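Local coordinates for intracellular serine protease (Bacillus licheniformis, PDB 4ZOQ), which cleaves peptide bonds as a subtilisin-like serine protease of the lanthipeptide pathway, probably acting as an endopeptidase, at residues R40-D51 / A98-L109; L54-K62 / L247-D255. One frame throughout, in Å; residues are numbered along the deposited sequence.

How the contacts relate
Along the chain the segments alternate: 40-51, 54-62, 98-109, 247-255, so the two contacts cross. Contact 1 closes a loop of 46 residues that holds helix 86-97, and it pairs two neighbouring parallel strands of the central sheet. The first segment of contact 2 lies wholly inside that loop, just after strand 46-51, and its partner 247-255 follows 184 residues later. Contact 2 thereby ties the loop that follows strand 46-51 to the two-stranded antiparallel sheet 246-249/269-272. The centres of the contacts lie about 14 Å apart, and they meet directly where P105 CB packs on L54 CB at 3.7 Å.

Contact 1: residues R40-D51 / A98-L109; sequences RGHPDVKVALID and APDVTITPYQVL
R40 runs extended from CG to NE, while D100 turns its CG away from its own carbonyl carbon (chi1 -73°), and the two ends meet in a salt bridge. R40 NH1 lies 3.1 Å from D100 OD1 and gives a fairly straight hydrogen bond (162° at the hydrogen) to D100 OD2 at 3.2 Å, reaching it from above the carboxylate plane. Guanidinium and carboxylate planes are 44° apart. P99 CG sits 3.6 Å above the centre of the R40 guanidinium plane, covering one face; Y36 adds a cation-pi contact. Replacing R40 by an alanine would probably leave D100 without its charged mate and open a gap beside P99. The backbones join here too, D100 N donating to R40 O (3.1 Å), and a water bridges D100 OD2 and G41 O. A beta-carbon at G41 would run into V101 CG1. From V45 to D51 the strands pair in parallel, donors alternating between them, from T102 N to V45 O through to D51 N to Y106 O. A48, I50 and Y106 share one face: A48 CB meets the Y106 ring obliquely at CE1 (3.8 Å), helix 116-128 packing over them, and Y106 OH bonds D129. Further along, the side chains of I50 and V108 cross at a slant, CG2 of I50 touching CG2 of V108 at 3.5 Å. On the other face V47 and L49 pack against helix 86-97. The ladder ends where D51 O accepts both V108 N (2.8 Å) and L109 N. The side chain of D51, predicted to belong to the charge relay, bonds H86 through OD1 and T90 through OD2. Strand 46-51, helix 86-97 and strand 102-107 form a beta-alpha-beta crossover, part of the largely parallel central sheet of the subtilisin fold, with the probable catalytic aspartate at a strand's C-terminal end.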
loop_
_atom_site.group_PDB
_atom_site.type_symbol
_atom_site.label_atom_id
_atom_site.label_comp_id
_atom_site.label_asym_id
_atom_site.label_seq_id
_atom_site.Cartn_x
_atom_site.Cartn_y
_atom_site.Cartn_z
ATOM N N ARG B 40 3.355 0.298 -21.114
ATOM C CA ARG B 40 4.236 -0.438 -20.240
ATOM C C ARG B 40 4.573 0.398 -19.014
ATOM O O ARG B 40 5.275 -0.077 -18.120
ATOM C CB ARG B 40 5.495 -0.839 -21.017
ATOM C CG ARG B 40 6.107 -2.168 -20.631
ATOM C CD ARG B 40 7.148 -2.644 -21.674
ATOM N NE ARG B 40 7.628 -3.980 -21.336
ATOM C CZ ARG B 40 8.533 -4.216 -20.385
ATOM N NH1 ARG B 40 9.063 -3.201 -19.714
ATOM N NH2 ARG B 40 8.920 -5.452 -20.111
ATOM N N GLY B 41 4.078 1.645 -18.984
ATOM C CA GLY B 41 4.384 2.573 -17.905
ATOM C C GLY B 41 5.530 3.530 -18.191
ATOM O O GLY B 41 6.443 3.216 -18.970
ATOM N N HIS B 42 5.485 4.709 -17.576
ATOM C CA HIS B 42 6.558 5.700 -17.726
ATOM C C HIS B 42 7.512 5.669 -16.554
ATOM O O HIS B 42 7.083 5.683 -15.415
ATOM C CB HIS B 42 6.001 7.129 -17.899
ATOM C CG HIS B 42 5.255 7.342 -19.185
ATOM N ND1 HIS B 42 4.715 8.562 -19.543
ATOM C CD2 HIS B 42 4.930 6.484 -20.179
ATOM C CE1 HIS B 42 4.103 8.450 -20.705
ATOM N NE2 HIS B 42 4.211 7.196 -21.111
ATOM N N PRO B 43 8.822 5.635 -16.835
ATOM C CA PRO B 43 9.810 5.723 -15.762
ATOM C C PRO B 43 9.629 6.950 -14.871
ATOM O O PRO B 43 10.016 6.867 -13.720
ATOM C CB PRO B 43 11.143 5.801 -16.522
ATOM C CG PRO B 43 10.887 5.105 -17.796
ATOM C CD PRO B 43 9.449 5.363 -18.145
ATOM N N ASP B 44 9.063 8.047 -15.373
ATOM C CA ASP B 44 8.904 9.268 -14.557
ATOM C C ASP B 44 7.524 9.385 -13.906
ATOM O O ASP B 44 7.176 10.431 -13.364
ATOM C CB ASP B 44 9.205 10.534 -15.377
ATOM C CG ASP B 44 8.201 10.776 -16.443
ATOM O OD1 ASP B 44 7.597 9.789 -16.893
ATOM O OD2 ASP B 44 8.027 11.934 -16.853
ATOM N N VAL B 45 6.719 8.336 -14.023
ATOM C CA VAL B 45 5.593 8.155 -13.112
ATOM C C VAL B 45 6.105 7.344 -11.921
ATOM O O VAL B 45 6.718 6.289 -12.091
ATOM C CB VAL B 45 4.399 7.433 -13.768
ATOM C CG1 VAL B 45 3.449 6.874 -12.707
ATOM C CG2 VAL B 45 3.700 8.346 -14.763
ATOM N N LYS B 46 5.903 7.850 -10.712
ATOM C CA LYS B 46 6.525 7.221 -9.542
ATOM C C LYS B 46 5.462 6.693 -8.569
ATOM O O LYS B 46 4.514 7.414 -8.200
ATOM C CB LYS B 46 7.451 8.220 -8.809
ATOM C CG LYS B 46 8.670 8.646 -9.615
ATOM C CD LYS B 46 9.678 9.430 -8.773
ATOM C CE LYS B 46 9.183 10.825 -8.427
ATOM N NZ LYS B 46 10.166 11.480 -7.499
ATOM N N VAL B 47 5.632 5.444 -8.156
ATOM C CA VAL B 47 4.760 4.812 -7.172
ATOM C C VAL B 47 5.533 4.655 -5.870
ATOM O O VAL B 47 6.608 4.048 -5.844
ATOM C CB VAL B 47 4.239 3.429 -7.660
ATOM C CG1 VAL B 47 3.423 2.733 -6.584
ATOM C CG2 VAL B 47 3.431 3.578 -8.962
ATOM N N ALA B 48 5.002 5.232 -4.798
ATOM C CA ALA B 48 5.630 5.134 -3.488
ATOM C C ALA B 48 5.223 3.832 -2.798
ATOM O O ALA B 48 4.047 3.506 -2.690
ATOM C CB ALA B 48 5.276 6.319 -2.641
ATOM N N LEU B 49 6.224 3.085 -2.368
ATOM C CA LEU B 49 6.042 1.803 -1.725
ATOM C C LEU B 49 6.225 1.920 -0.217
ATOM O O LEU B 49 7.349 1.797 0.271
ATOM C CB LEU B 49 7.056 0.808 -2.275
ATOM C CG LEU B 49 6.870 -0.619 -1.755
ATOM C CD1 LEU B 49 5.877 -1.375 -2.607
ATOM C CD2 LEU B 49 8.212 -1.361 -1.650
ATOM N N ILE B 50 5.146 2.175 0.524
ATOM C CA ILE B 50 5.257 2.306 1.983
ATOM C C ILE B 50 5.147 0.925 2.601
ATOM O O ILE B 50 4.053 0.424 2.841
ATOM C CB ILE B 50 4.173 3.235 2.570
ATOM C CG1 ILE B 50 4.288 4.612 1.942
ATOM C CG2 ILE B 50 4.293 3.327 4.066
ATOM C CD1 ILE B 50 3.394 5.582 2.478
ATOM N N ASP B 51 6.286 0.319 2.901
ATOM C CA ASP B 51 6.292 -1.093 3.203
ATOM C C ASP B 51 7.527 -1.403 4.033
ATOM O O ASP B 51 7.985 -0.552 4.797
ATOM C CB ASP B 51 6.280 -1.922 1.910
ATOM C CG ASP B 51 5.432 -3.204 2.022
ATOM O OD1 ASP B 51 5.749 -4.082 2.864
ATOM O OD2 ASP B 51 4.501 -3.371 1.211
ATOM N N ALA B 98 2.916 -2.942 -14.431
ATOM C CA ALA B 98 3.516 -1.732 -14.968
ATOM C C ALA B 98 5.022 -1.803 -14.822
ATOM O O ALA B 98 5.587 -1.211 -13.896
ATOM C CB ALA B 98 2.989 -0.521 -14.255
ATOM N N PRO B 99 5.673 -2.552 -15.713
ATOM C CA PRO B 99 7.088 -2.864 -15.497
ATOM C C PRO B 99 8.028 -1.671 -15.608
ATOM O O PRO B 99 9.122 -1.745 -15.074
ATOM C CB PRO B 99 7.391 -3.930 -16.576
ATOM C CG PRO B 99 6.222 -3.940 -17.500
ATOM C CD PRO B 99 5.051 -3.391 -16.752
ATOM N N ASP B 100 7.601 -0.573 -16.210
ATOM C CA ASP B 100 8.513 0.549 -16.394
ATOM C C ASP B 100 8.273 1.745 -15.465
ATOM O O ASP B 100 9.077 2.676 -15.482
ATOM C CB ASP B 100 8.451 1.019 -17.854
ATOM C CG ASP B 100 9.125 0.050 -18.800
ATOM O OD1 ASP B 100 10.065 -0.621 -18.338
ATOM O OD2 ASP B 100 8.688 -0.069 -19.978
ATOM N N VAL B 101 7.203 1.746 -14.662
ATOM C CA VAL B 101 7.019 2.858 -13.718
ATOM C C VAL B 101 8.067 2.783 -12.635
ATOM O O VAL B 101 8.575 1.702 -12.323
ATOM C CB VAL B 101 5.632 2.893 -13.073
ATOM C CG1 VAL B 101 4.592 3.276 -14.111
ATOM C CG2 VAL B 101 5.317 1.579 -12.397
ATOM N N THR B 102 8.412 3.931 -12.052
ATOM C CA THR B 102 9.468 3.913 -11.047
ATOM C C THR B 102 8.866 3.517 -9.701
ATOM O O THR B 102 7.725 3.867 -9.396
ATOM C CB THR B 102 10.188 5.288 -10.959
ATOM O OG1 THR B 102 10.932 5.515 -12.164
ATOM C CG2 THR B 102 11.134 5.336 -9.777
ATOM N N ILE B 103 9.600 2.738 -8.915
ATOM C CA ILE B 103 9.091 2.345 -7.611
ATOM C C ILE B 103 10.031 2.866 -6.530
ATOM O O ILE B 103 11.211 2.564 -6.549
ATOM C CB ILE B 103 8.954 0.800 -7.473
ATOM C CG1 ILE B 103 7.906 0.235 -8.430
ATOM C CG2 ILE B 103 8.593 0.413 -6.051
ATOM C CD1 ILE B 103 7.989 -1.299 -8.594
ATOM N N THR B 104 9.508 3.617 -5.567
ATOM C CA THR B 104 10.349 4.134 -4.491
ATOM C C THR B 104 9.962 3.556 -3.139
ATOM O O THR B 104 8.847 3.780 -2.670
ATOM C CB THR B 104 10.250 5.662 -4.369
ATOM O OG1 THR B 104 10.364 6.283 -5.657
ATOM C CG2 THR B 104 11.314 6.184 -3.417
ATOM N N PRO B 105 10.906 2.876 -2.473
ATOM C CA PRO B 105 10.622 2.257 -1.169
ATOM C C PRO B 105 10.672 3.282 -0.033
ATOM O O PRO B 105 11.662 4.009 0.079
ATOM C CB PRO B 105 11.745 1.220 -1.015
ATOM C CG PRO B 105 12.916 1.825 -1.785
ATOM C CD PRO B 105 12.303 2.658 -2.915
ATOM N N TYR B 106 9.593 3.369 0.746
ATOM C CA TYR B 106 9.570 4.095 2.004
ATOM C C TYR B 106 9.403 3.087 3.115
ATOM O O TYR B 106 8.268 2.695 3.435
ATOM C CB TYR B 106 8.437 5.118 2.053
ATOM C CG TYR B 106 8.622 6.298 1.118
ATOM C CD1 TYR B 106 8.485 6.149 -0.259
ATOM C CD2 TYR B 106 8.929 7.553 1.612
ATOM C CE1 TYR B 106 8.642 7.215 -1.117
ATOM C CE2 TYR B 106 9.086 8.642 0.760
ATOM C CZ TYR B 106 8.943 8.462 -0.604
ATOM O OH TYR B 106 9.100 9.527 -1.456
ATOM N N GLN B 107 10.529 2.681 3.702
ATOM C CA GLN B 107 10.568 1.596 4.684
ATOM C C GLN B 107 10.088 2.028 6.064
ATOM O O GLN B 107 10.777 2.752 6.783
ATOM C CB GLN B 107 11.985 1.008 4.783
ATOM C CG GLN B 107 12.074 -0.130 5.792
ATOM C CD GLN B 107 13.351 -0.942 5.642
ATOM O OE1 GLN B 107 14.225 -0.598 4.855
ATOM N NE2 GLN B 107 13.431 -2.054 6.350
ATOM N N VAL B 108 8.893 1.590 6.423
ATOM C CA VAL B 108 8.317 1.928 7.721
ATOM C C VAL B 108 7.991 0.688 8.535
ATOM O O VAL B 108 7.474 0.781 9.639
ATOM C CB VAL B 108 7.059 2.774 7.551
ATOM C CG1 VAL B 108 7.368 4.022 6.752
ATOM C CG2 VAL B 108 5.972 1.964 6.849
ATOM N N LEU B 109 8.302 -0.473 7.976
ATOM C CA LEU B 109 8.065 -1.752 8.639
ATOM C C LEU B 109 9.338 -2.577 8.681
ATOM O O LEU B 109 10.223 -2.449 7.816
ATOM C CB LEU B 109 6.977 -2.573 7.926
ATOM C CG LEU B 109 5.603 -1.970 7.636
ATOM C CD1 LEU B 109 4.808 -2.932 6.763
ATOM C CD2 LEU B 109 4.872 -1.681 8.931
HETATM O O HOH W 1 7.674 1.954 -21.561
#

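Contact 2: residues L54-K62 / L247-D255; sequences LDLDHPDLK and LTTYPKGKD
The imidazole of H58 is clamped between T249 and P59. T249 CB stands over one ring face, 4.1 Å from the centroid and 26° off the normal, a CH-pi contact offset toward the rim; the CD of P59 covers the opposite face. T249 CG2 reaches the ring atom H58 CE1 at 3.7 Å, and the T249 hydroxyl, OG1, is hydrogen-bonded to T88 O. H58 CG is anti to the backbone N (chi1 -168°), which carries the ring across to residues 249-250, and Y250 O lies in the ring plane, 3.1 Å from H58 CD2. The ring's rotation is fixed at both nitrogens: D60 N donates to H58 ND1 at 3.1 Å, close to the ring plane, and H58 NE2 is bonded to G268 O. Beside the ring, D55 OD2 accepts K252 N at 3.0 Å, met from above the carboxylate plane, and P251 CA lies alongside the same oxygen. A water donates to D55 OD1 and accepts from G253 N, so both carboxylate oxygens hold the turn that begins at P251. D60 OD2 bonds Y269 OH, tying the loop to strand 269-272, the partner of strand 246-249. This packing joins the loop after the strand that carries the probable catalytic aspartate, with the HPDL sequence familiar from subtilisin-like proteases, to the end of strand 246-249, where the side chain of Y250 comes to about 7 Å from that of H86, beside the predicted active site.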
loop_
_atom_site.group_PDB
_atom_site.type_symbol
_atom_site.label_atom_id
_atom_site.label_comp_id
_atom_site.label_asym_id
_atom_site.label_seq_id
_atom_site.Cartn_x
_atom_site.Cartn_y
_atom_site.Cartn_z
ATOM N N LEU B 54 12.968 -2.824 0.453
ATOM C CA LEU B 54 12.937 -3.390 -0.879
ATOM C C LEU B 54 14.253 -4.034 -1.204
ATOM O O LEU B 54 15.312 -3.500 -0.906
ATOM C CB LEU B 54 12.585 -2.312 -1.908
ATOM C CG LEU B 54 12.453 -2.666 -3.389
ATOM C CD1 LEU B 54 11.471 -3.807 -3.599
ATOM C CD2 LEU B 54 11.978 -1.474 -4.145
ATOM N N ASP B 55 14.164 -5.192 -1.837
ATOM C CA ASP B 55 15.312 -5.889 -2.368
ATOM C C ASP B 55 15.773 -5.175 -3.644
ATOM O O ASP B 55 15.334 -5.486 -4.756
ATOM C CB ASP B 55 14.938 -7.351 -2.622
ATOM C CG ASP B 55 16.117 -8.196 -3.003
ATOM O OD1 ASP B 55 17.225 -7.934 -2.486
ATOM O OD2 ASP B 55 15.929 -9.137 -3.808
ATOM N N LEU B 56 16.671 -4.213 -3.450
ATOM C CA LEU B 56 17.059 -3.214 -4.456
ATOM C C LEU B 56 17.691 -3.793 -5.715
ATOM O O LEU B 56 17.694 -3.150 -6.770
ATOM C CB LEU B 56 18.017 -2.200 -3.823
ATOM C CG LEU B 56 17.416 -1.452 -2.632
ATOM C CD1 LEU B 56 18.464 -0.608 -1.915
ATOM C CD2 LEU B 56 16.284 -0.575 -3.124
ATOM N N ASP B 57 18.283 -4.975 -5.604
ATOM C CA ASP B 57 18.960 -5.514 -6.762
ATOM C C ASP B 57 18.280 -6.791 -7.304
ATOM O O ASP B 57 18.896 -7.567 -8.052
ATOM C CB ASP B 57 20.427 -5.791 -6.393
ATOM C CG ASP B 57 21.344 -5.795 -7.600
ATOM O OD1 ASP B 57 21.113 -4.973 -8.524
ATOM O OD2 ASP B 57 22.282 -6.625 -7.637
ATOM N N HIS B 58 17.010 -6.985 -6.972
ATOM C CA HIS B 58 16.223 -8.078 -7.545
ATOM C C HIS B 58 16.182 -7.904 -9.061
ATOM O O HIS B 58 15.907 -6.805 -9.546
ATOM C CB HIS B 58 14.802 -8.126 -6.952
ATOM C CG HIS B 58 14.048 -9.384 -7.278
ATOM N ND1 HIS B 58 13.550 -9.656 -8.539
ATOM C CD2 HIS B 58 13.726 -10.452 -6.510
ATOM C CE1 HIS B 58 12.946 -10.830 -8.529
ATOM N NE2 HIS B 58 13.036 -11.333 -7.311
ATOM N N PRO B 59 16.492 -8.975 -9.813
ATOM C CA PRO B 59 16.591 -8.908 -11.282
ATOM C C PRO B 59 15.372 -8.266 -11.930
ATOM O O PRO B 59 15.491 -7.511 -12.900
ATOM C CB PRO B 59 16.689 -10.388 -11.707
ATOM C CG PRO B 59 17.161 -11.102 -10.503
ATOM C CD PRO B 59 16.645 -10.352 -9.307
ATOM N N ASP B 60 14.200 -8.529 -11.364
ATOM C CA ASP B 60 12.977 -8.002 -11.942
ATOM C C ASP B 60 12.692 -6.563 -11.528
ATOM O O ASP B 60 12.024 -5.833 -12.254
ATOM C CB ASP B 60 11.811 -8.905 -11.565
ATOM C CG ASP B 60 11.958 -10.296 -12.128
ATOM O OD1 ASP B 60 12.489 -10.436 -13.256
ATOM O OD2 ASP B 60 11.544 -11.250 -11.443
ATOM N N LEU B 61 13.225 -6.134 -10.387
ATOM C CA LEU B 61 12.832 -4.829 -9.837
ATOM C C LEU B 61 13.911 -3.743 -10.004
ATOM O O LEU B 61 13.584 -2.563 -10.045
ATOM C CB LEU B 61 12.485 -4.970 -8.348
ATOM C CG LEU B 61 11.479 -6.085 -8.057
ATOM C CD1 LEU B 61 11.193 -6.248 -6.545
ATOM C CD2 LEU B 61 10.195 -5.903 -8.873
ATOM N N LYS B 62 15.184 -4.123 -10.122
ATOM C CA LYS B 62 16.266 -3.124 -10.122
ATOM C C LYS B 62 16.143 -2.063 -11.237
ATOM O O LYS B 62 16.460 -0.909 -10.995
ATOM C CB LYS B 62 17.644 -3.802 -10.168
ATOM C CG LYS B 62 17.933 -4.626 -11.403
ATOM C CD LYS B 62 19.296 -5.296 -11.270
ATOM C CE LYS B 62 19.660 -6.152 -12.495
ATOM N NZ LYS B 62 20.243 -5.329 -13.599
ATOM N N LEU B 247 2.046 -15.883 -7.623
ATOM C CA LEU B 247 3.495 -15.742 -7.546
ATOM C C LEU B 247 3.871 -14.318 -7.116
ATOM O O LEU B 247 3.230 -13.345 -7.507
ATOM C CB LEU B 247 4.165 -16.098 -8.879
ATOM C CG LEU B 247 5.645 -16.504 -8.761
ATOM C CD1 LEU B 247 5.750 -17.790 -7.969
ATOM C CD2 LEU B 247 6.322 -16.667 -10.109
ATOM N N THR B 248 4.930 -14.218 -6.326
ATOM C CA THR B 248 5.498 -12.942 -5.892
ATOM C C THR B 248 7.006 -12.904 -6.143
ATOM O O THR B 248 7.706 -13.937 -6.105
ATOM C CB THR B 248 5.271 -12.717 -4.381
ATOM O OG1 THR B 248 5.906 -13.777 -3.629
ATOM C CG2 THR B 248 3.807 -12.709 -4.051
ATOM N N THR B 249 7.524 -11.708 -6.350
ATOM C CA THR B 249 8.964 -11.530 -6.291
ATOM C C THR B 249 9.332 -11.529 -4.822
ATOM O O THR B 249 8.683 -10.890 -3.992
ATOM C CB THR B 249 9.432 -10.253 -6.985
ATOM O OG1 THR B 249 8.595 -9.171 -6.574
ATOM C CG2 THR B 249 9.320 -10.382 -8.495
ATOM N N TYR B 250 10.382 -12.272 -4.511
ATOM C CA TYR B 250 10.815 -12.479 -3.139
ATOM C C TYR B 250 12.320 -12.185 -3.124
ATOM O O TYR B 250 12.986 -12.399 -4.153
ATOM C CB TYR B 250 10.476 -13.904 -2.703
ATOM C CG TYR B 250 10.408 -14.111 -1.205
ATOM C CD1 TYR B 250 9.426 -13.476 -0.434
ATOM C CD2 TYR B 250 11.284 -14.990 -0.571
ATOM C CE1 TYR B 250 9.352 -13.672 0.934
ATOM C CE2 TYR B 250 11.215 -15.202 0.793
ATOM C CZ TYR B 250 10.243 -14.543 1.539
ATOM O OH TYR B 250 10.183 -14.759 2.882
ATOM N N PRO B 251 12.839 -11.605 -2.016
ATOM C CA PRO B 251 14.254 -11.201 -1.987
ATOM C C PRO B 251 15.166 -12.344 -2.443
ATOM O O PRO B 251 15.124 -13.443 -1.901
ATOM C CB PRO B 251 14.487 -10.840 -0.525
ATOM C CG PRO B 251 13.138 -10.420 -0.015
ATOM C CD PRO B 251 12.164 -11.329 -0.729
ATOM N N LYS B 252 15.959 -12.085 -3.471
ATOM C CA LYS B 252 16.649 -13.162 -4.156
ATOM C C LYS B 252 17.648 -13.875 -3.235
ATOM O O LYS B 252 17.906 -15.068 -3.389
ATOM C CB LYS B 252 17.355 -12.625 -5.398
ATOM C CG LYS B 252 18.825 -12.407 -5.193
ATOM C CD LYS B 252 19.460 -11.514 -6.243
ATOM C CE LYS B 252 19.187 -10.055 -5.967
ATOM N NZ LYS B 252 19.734 -9.260 -7.094
ATOM N N GLY B 253 18.190 -13.164 -2.256
ATOM C CA GLY B 253 19.156 -13.782 -1.375
ATOM C C GLY B 253 18.521 -14.382 -0.144
ATOM O O GLY B 253 19.217 -14.712 0.811
ATOM N N LYS B 254 17.201 -14.538 -0.162
ATOM C CA LYS B 254 16.476 -15.054 0.990
ATOM C C LYS B 254 15.911 -16.410 0.600
ATOM O O LYS B 254 15.511 -16.590 -0.539
ATOM C CB LYS B 254 15.387 -14.056 1.419
ATOM C CG LYS B 254 14.788 -14.304 2.791
ATOM C CD LYS B 254 13.580 -13.418 3.085
ATOM C CE LYS B 254 12.908 -13.835 4.403
ATOM N NZ LYS B 254 13.461 -13.110 5.574
ATOM N N ASP B 255 15.920 -17.385 1.505
ATOM C CA ASP B 255 15.345 -18.702 1.192
ATOM C C ASP B 255 13.829 -18.596 1.082
ATOM O O ASP B 255 13.196 -17.961 1.923
ATOM C CB ASP B 255 15.684 -19.744 2.265
ATOM C CG ASP B 255 17.146 -20.180 2.253
ATOM O OD1 ASP B 255 17.836 -20.148 1.194
ATOM O OD2 ASP B 255 17.595 -20.611 3.334
HETATM O O HOH W 2 18.267 -10.669 -1.492
#